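Side-chain contacts in multi-copper Oxidase CueO (Ochrobactrum, PDB 6EVG), which oxidises lignin model compounds and lignosulfonate as a laccase-like multicopper oxidase, probably passing electrons from a type 1 copper through a trinuclear centre to oxygen: residues F337-A342 with V498-Q503; A402-P407 with R412-A417. All coordinates share one frame; numbering follows the deposited sequence.

Both contacts lie in the C-terminal part of this multicopper oxidase, on the same side of the chain's centre, with their own centres about 11 Å apart. Contact 2 (402-407 with 412-417) is short-range and is nested along the chain inside the large loop that contact 1 (337-342 with 498-503) closes. They share one sheet, in which strand 415-417 runs parallel to strand 501-506. Two probable hydrogen bonds tie them directly: Asp338 N to Ala402 O and Gln503 NE2 to Arg412 O. The side chain of Met500 in contact 1 is about 3 Å from the bound copper, that of Pro407 in contact 2 about 13 Å; contact 2 is a surface contact at strand 415-417, an outermost strand of that sheet.

Contact 1: F337-A342 with V498-Q503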
loop_
_atom_site.group_PDB
_atom_site.type_symbol
_atom_site.label_atom_id
_atom_site.label_comp_id
_atom_site.label_asym_id
_atom_site.label_seq_id
_atom_site.Cartn_x
_atom_site.Cartn_y
_atom_site.Cartn_z
ATOM N N PHE A 337 4.712 7.323 -17.674
ATOM C CA PHE A 337 3.609 7.912 -16.943
ATOM C C PHE A 337 3.263 9.262 -17.575
ATOM O O PHE A 337 3.871 10.301 -17.275
ATOM C CB PHE A 337 3.987 8.086 -15.452
ATOM C CG PHE A 337 4.167 6.796 -14.702
ATOM C CD1 PHE A 337 5.326 6.069 -14.735
ATOM C CD2 PHE A 337 3.133 6.265 -13.965
ATOM C CE1 PHE A 337 5.452 4.915 -13.969
ATOM C CE2 PHE A 337 3.266 5.108 -13.246
ATOM C CZ PHE A 337 4.420 4.418 -13.269
ATOM N N ASP A 338 2.289 9.214 -18.481
ATOM C CA ASP A 338 1.966 10.352 -19.299
ATOM C C ASP A 338 0.834 11.142 -18.658
ATOM O O ASP A 338 -0.353 10.758 -18.732
ATOM C CB ASP A 338 1.590 9.868 -20.706
ATOM C CG ASP A 338 1.532 10.999 -21.706
ATOM O OD1 ASP A 338 1.539 12.186 -21.348
ATOM O OD2 ASP A 338 1.512 10.657 -22.928
ATOM N N GLU A 339 1.189 12.286 -18.070
ATOM C CA GLU A 339 0.250 13.164 -17.411
ATOM C C GLU A 339 -0.558 13.997 -18.424
ATOM O O GLU A 339 -1.510 14.641 -18.023
ATOM C CB GLU A 339 0.973 14.117 -16.469
ATOM C CG GLU A 339 1.685 13.387 -15.347
ATOM C CD GLU A 339 2.668 14.256 -14.513
ATOM O OE1 GLU A 339 2.282 15.396 -14.176
ATOM O OE2 GLU A 339 3.833 13.745 -14.181
ATOM N N ARG A 340 -0.185 14.001 -19.706
ATOM C CA ARG A 340 -0.874 14.753 -20.755
ATOM C C ARG A 340 -1.125 16.190 -20.327
ATOM O O ARG A 340 -2.204 16.733 -20.464
ATOM C CB ARG A 340 -2.185 14.056 -21.185
ATOM C CG ARG A 340 -1.919 12.655 -21.755
ATOM C CD ARG A 340 -3.195 11.963 -22.238
ATOM N NE ARG A 340 -3.830 12.614 -23.368
ATOM C CZ ARG A 340 -4.820 13.527 -23.321
ATOM N NH1 ARG A 340 -5.350 13.993 -22.167
ATOM N NH2 ARG A 340 -5.296 13.987 -24.477
ATOM N N MET A 341 -0.081 16.820 -19.771
ATOM C CA MET A 341 -0.265 18.110 -19.174
ATOM C C MET A 341 -0.701 19.153 -20.160
ATOM O O MET A 341 -1.533 19.954 -19.814
ATOM C CB MET A 341 0.996 18.565 -18.444
ATOM C CG MET A 341 0.749 19.795 -17.581
ATOM S SD MET A 341 2.086 20.157 -16.430
ATOM C CE MET A 341 1.989 18.752 -15.329
ATOM N N ALA A 342 -0.139 19.180 -21.358
ATOM C CA ALA A 342 -0.526 20.210 -22.313
ATOM C C ALA A 342 -2.005 20.118 -22.634
ATOM O O ALA A 342 -2.697 21.160 -22.725
ATOM C CB ALA A 342 0.343 20.114 -23.556
ATOM N N VAL A 498 -8.300 8.849 -13.754
ATOM C CA VAL A 498 -8.375 9.540 -15.033
ATOM C C VAL A 498 -7.635 8.797 -16.130
ATOM O O VAL A 498 -7.497 9.330 -17.271
ATOM C CB VAL A 498 -7.935 11.011 -14.921
ATOM C CG1 VAL A 498 -8.805 11.792 -14.002
ATOM C CG2 VAL A 498 -6.423 11.156 -14.589
ATOM N N GLY A 499 -7.226 7.549 -15.911
ATOM C CA GLY A 499 -6.739 6.710 -16.987
ATOM C C GLY A 499 -5.334 6.171 -16.954
ATOM O O GLY A 499 -4.952 5.434 -17.862
ATOM N N MET A 500 -4.551 6.509 -15.898
ATOM C CA MET A 500 -3.174 6.039 -15.826
ATOM C C MET A 500 -3.112 4.601 -15.287
ATOM O O MET A 500 -2.655 4.295 -14.173
ATOM C CB MET A 500 -2.393 7.003 -14.933
ATOM C CG MET A 500 -0.932 6.845 -15.021
ATOM S SD MET A 500 0.077 8.189 -14.284
ATOM C CE MET A 500 0.153 9.433 -15.481
ATOM N N MET A 501 -3.651 3.713 -16.140
ATOM C CA MET A 501 -3.854 2.315 -15.829
ATOM C C MET A 501 -3.945 1.520 -17.099
ATOM O O MET A 501 -4.347 2.031 -18.147
ATOM C CB MET A 501 -5.158 2.159 -14.972
ATOM C CG MET A 501 -5.467 0.742 -14.558
ATOM S SD MET A 501 -6.421 0.611 -13.017
ATOM C CE MET A 501 -7.949 1.367 -13.514
ATOM N N ALA A 502 -3.564 0.251 -17.004
ATOM C CA ALA A 502 -3.523 -0.676 -18.139
ATOM C C ALA A 502 -3.749 -2.081 -17.613
ATOM O O ALA A 502 -3.767 -2.334 -16.407
ATOM C CB ALA A 502 -2.155 -0.555 -18.831
ATOM N N GLN A 503 -3.967 -3.017 -18.538
ATOM C CA GLN A 503 -4.378 -4.377 -18.214
ATOM C C GLN A 503 -3.518 -5.419 -18.902
ATOM O O GLN A 503 -3.054 -5.199 -20.053
ATOM C CB GLN A 503 -5.879 -4.613 -18.790
ATOM C CG GLN A 503 -6.823 -3.639 -18.279
ATOM C CD GLN A 503 -8.224 -4.068 -18.465
ATOM O OE1 GLN A 503 -8.910 -4.172 -17.463
ATOM N NE2 GLN A 503 -8.708 -4.157 -19.737
#
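Met500 meets Phe337 because its CG stands anti to the backbone N (chi1 -166°) and the chain stays extended through chi2, carrying the sulfur across to segment 337-342; only at chi3 does it bend, turning the methyl aside toward the backbone there. In Phe337 a chi1 of -67° lays the ring beside the backbone N with its CD2 edge turned to the sulfur, and the two side chains cross at about a right angle. The sulfur arrives at the ring's edge and in its plane: SD of Met500 lies 3.6 Å from CD2 of Phe337, in a Met-aromatic contact. The methyl does a different job, with Met500 CE resting 3.5 Å from Asp338 O and also lying 4.2 Å from Glu339 CG.

Next to this apolar meeting, the loop is shaped by an Asx turn, in which Asp338 OD1 accepts from Arg340 N, at 3.0 Å, from above the carboxylate plane. Arg340 is the N-cap of helix 341-348. The polar end of Glu339 belongs to His434, to which its OE2 is hydrogen-bonded.

His434, Cys490 and His495 bind the copper, and the side chain of Met500 comes within about 3 Å of the metal, a place consistent with the weak axial methionine of a type 1 copper site. The Phe337 ring also meets the His434 ring nearly parallel. A Schellman motif with Gly499 at C-prime closes helix 493-497, after which the chain enters strand 501-506; Met500 sits at this joint, touching Cys490 of strand 486-490 and His434 of strand 434-438, while Phe337 touches Phe436 of strand 434-438.

Contact 2: A402-P407 with R412-A417; sequences AIAGKP and RIDVEA
Arg412 reaches across to the backbone of Lys406 and Pro407 with an arm that is straight at first, its CG anti to the backbone N (chi1 -172°), and then bends at chi3 (72°), which swings the guanidinium round toward both segment 402-407 and Asp414, two residues further on. The end of the group, NH1 and NH2 together, grips one atom, Pro407 O. Arg412 NH1 lies 3.1 Å from Pro407 O. Arg412 NH2 lies 3.2 Å from Pro407 O. Both nitrogens approach from the same face of the carbonyl plane, NH1 tilted from it and NH2 well above it. NH2 also makes a weak bond to Lys406 O.

The side of the guanidinium is used for Asp414. NE and NH2 both bind OD1 on its syn side, nearly in the guanidinium plane, and Arg412 NE to Asp414 OD1, at 2.8 Å, is a salt bridge. A chi1 of -58° sets the Asp414 carboxylate beside its backbone N with OD1 facing the guanidinium. Its OD2 accepts from Gln503 N, so the carboxylate also holds strand 501-506. A water bridges the two segments, donating to Ala404 O and to Asp414 OD1, the latter at 2.6 Å. Ala404 CB lies 3.9 Å from Asp414 OD1, while CB of Lys406 lies 3.6 Å from Arg412 NH1 and the rest of that chain leads away.

NH2 serves Asp414 OD1 and Pro407 O, with a weak third bond to Lys406 O, so its hydrogens must be shared. These bonds would hold the guanidinium's orientation and tie loop 402-407 to the residues leading into strand 415-417. Separately, the guanidinium probably favours the ionised form of Asp414.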
loop_
_atom_site.group_PDB
_atom_site.type_symbol
_atom_site.label_atom_id
_atom_site.label_comp_id
_atom_site.label_asym_id
_atom_site.label_seq_id
_atom_site.Cartn_x
_atom_site.Cartn_y
_atom_site.Cartn_z
ATOM N N ALA A 402 -2.367 8.490 -19.127
ATOM C CA ALA A 402 -2.080 7.157 -19.650
ATOM C C ALA A 402 -0.815 6.611 -19.051
ATOM O O ALA A 402 0.123 7.356 -18.706
ATOM C CB ALA A 402 -1.932 7.160 -21.177
ATOM N N ILE A 403 -0.738 5.292 -18.946
ATOM C CA ILE A 403 0.479 4.553 -18.680
ATOM C C ILE A 403 0.956 3.705 -19.868
ATOM O O ILE A 403 2.155 3.485 -20.057
ATOM C CB ILE A 403 0.407 3.704 -17.365
ATOM C CG1 ILE A 403 1.790 3.256 -16.876
ATOM C CG2 ILE A 403 -0.539 2.534 -17.471
ATOM C CD1 ILE A 403 1.753 2.688 -15.467
ATOM N N ALA A 404 -0.000 3.207 -20.661
ATOM C CA ALA A 404 0.293 2.361 -21.816
ATOM C C ALA A 404 -0.060 3.015 -23.133
ATOM O O ALA A 404 -0.716 2.405 -24.017
ATOM C CB ALA A 404 -0.355 1.006 -21.674
ATOM N N GLY A 405 0.282 4.286 -23.278
ATOM C CA GLY A 405 0.092 4.970 -24.597
ATOM C C GLY A 405 -1.197 5.705 -24.696
ATOM O O GLY A 405 -1.245 6.912 -24.893
ATOM N N LYS A 406 -2.285 4.966 -24.554
ATOM C CA LYS A 406 -3.636 5.530 -24.498
ATOM C C LYS A 406 -4.209 5.323 -23.087
ATOM O O LYS A 406 -3.861 4.372 -22.384
ATOM C CB LYS A 406 -4.551 4.800 -25.476
ATOM C CG LYS A 406 -4.241 5.134 -26.933
ATOM C CD LYS A 406 -5.285 4.501 -27.885
ATOM C CE LYS A 406 -5.044 4.743 -29.354
ATOM N NZ LYS A 406 -5.201 6.171 -29.696
ATOM N N PRO A 407 -5.138 6.209 -22.668
ATOM C CA PRO A 407 -5.813 6.011 -21.395
ATOM C C PRO A 407 -6.434 4.632 -21.232
ATOM O O PRO A 407 -6.930 4.053 -22.208
ATOM C CB PRO A 407 -6.833 7.156 -21.343
ATOM C CG PRO A 407 -6.268 8.192 -22.262
ATOM C CD PRO A 407 -5.649 7.397 -23.354
ATOM N N ARG A 412 -9.723 -3.186 -23.432
ATOM C CA ARG A 412 -8.445 -3.301 -24.138
ATOM C C ARG A 412 -7.416 -4.007 -23.254
ATOM O O ARG A 412 -7.195 -3.614 -22.119
ATOM C CB ARG A 412 -7.929 -1.919 -24.519
ATOM C CG ARG A 412 -6.702 -1.971 -25.435
ATOM C CD ARG A 412 -6.171 -0.575 -25.727
ATOM N NE ARG A 412 -5.519 0.019 -24.554
ATOM C CZ ARG A 412 -5.731 1.227 -24.027
ATOM N NH1 ARG A 412 -6.602 2.050 -24.514
ATOM N NH2 ARG A 412 -4.989 1.567 -22.964
ATOM N N ILE A 413 -6.777 -5.009 -23.822
ATOM C CA ILE A 413 -5.660 -5.685 -23.189
ATOM C C ILE A 413 -4.379 -5.047 -23.702
ATOM O O ILE A 413 -4.081 -5.071 -24.902
ATOM C CB ILE A 413 -5.653 -7.197 -23.426
ATOM C CG1 ILE A 413 -6.943 -7.837 -22.907
ATOM C CG2 ILE A 413 -4.405 -7.854 -22.888
ATOM C CD1 ILE A 413 -7.208 -7.602 -21.441
ATOM N N ASP A 414 -3.588 -4.484 -22.811
ATOM C CA ASP A 414 -2.348 -3.773 -23.174
ATOM C C ASP A 414 -1.135 -4.674 -23.305
ATOM O O ASP A 414 -0.207 -4.289 -24.035
ATOM C CB ASP A 414 -2.118 -2.666 -22.136
ATOM C CG ASP A 414 -3.307 -1.694 -22.083
ATOM O OD1 ASP A 414 -3.426 -0.906 -23.019
ATOM O OD2 ASP A 414 -4.145 -1.840 -21.159
ATOM N N VAL A 415 -1.105 -5.748 -22.514
ATOM C CA VAL A 415 0.052 -6.628 -22.401
ATOM C C VAL A 415 -0.406 -8.054 -22.391
ATOM O O VAL A 415 -1.322 -8.427 -21.626
ATOM C CB VAL A 415 0.857 -6.303 -21.109
ATOM C CG1 VAL A 415 1.787 -7.416 -20.713
ATOM C CG2 VAL A 415 1.553 -4.947 -21.205
ATOM N N GLU A 416 0.279 -8.881 -23.168
ATOM C CA GLU A 416 0.191 -10.320 -23.083
ATOM C C GLU A 416 1.524 -10.865 -22.608
ATOM O O GLU A 416 2.494 -10.766 -23.325
ATOM C CB GLU A 416 -0.187 -10.959 -24.435
ATOM C CG GLU A 416 -1.536 -10.554 -24.926
ATOM C CD GLU A 416 -1.945 -11.191 -26.255
ATOM O OE1 GLU A 416 -1.218 -12.037 -26.794
ATOM O OE2 GLU A 416 -3.068 -10.859 -26.684
ATOM N N ALA A 417 1.556 -11.373 -21.382
ATOM C CA ALA A 417 2.815 -11.872 -20.751
ATOM C C ALA A 417 2.797 -13.367 -20.682
ATOM O O ALA A 417 1.775 -13.964 -20.311
ATOM C CB ALA A 417 2.997 -11.291 -19.364
HETATM O O HOH W 1 -1.724 -0.091 -24.862
#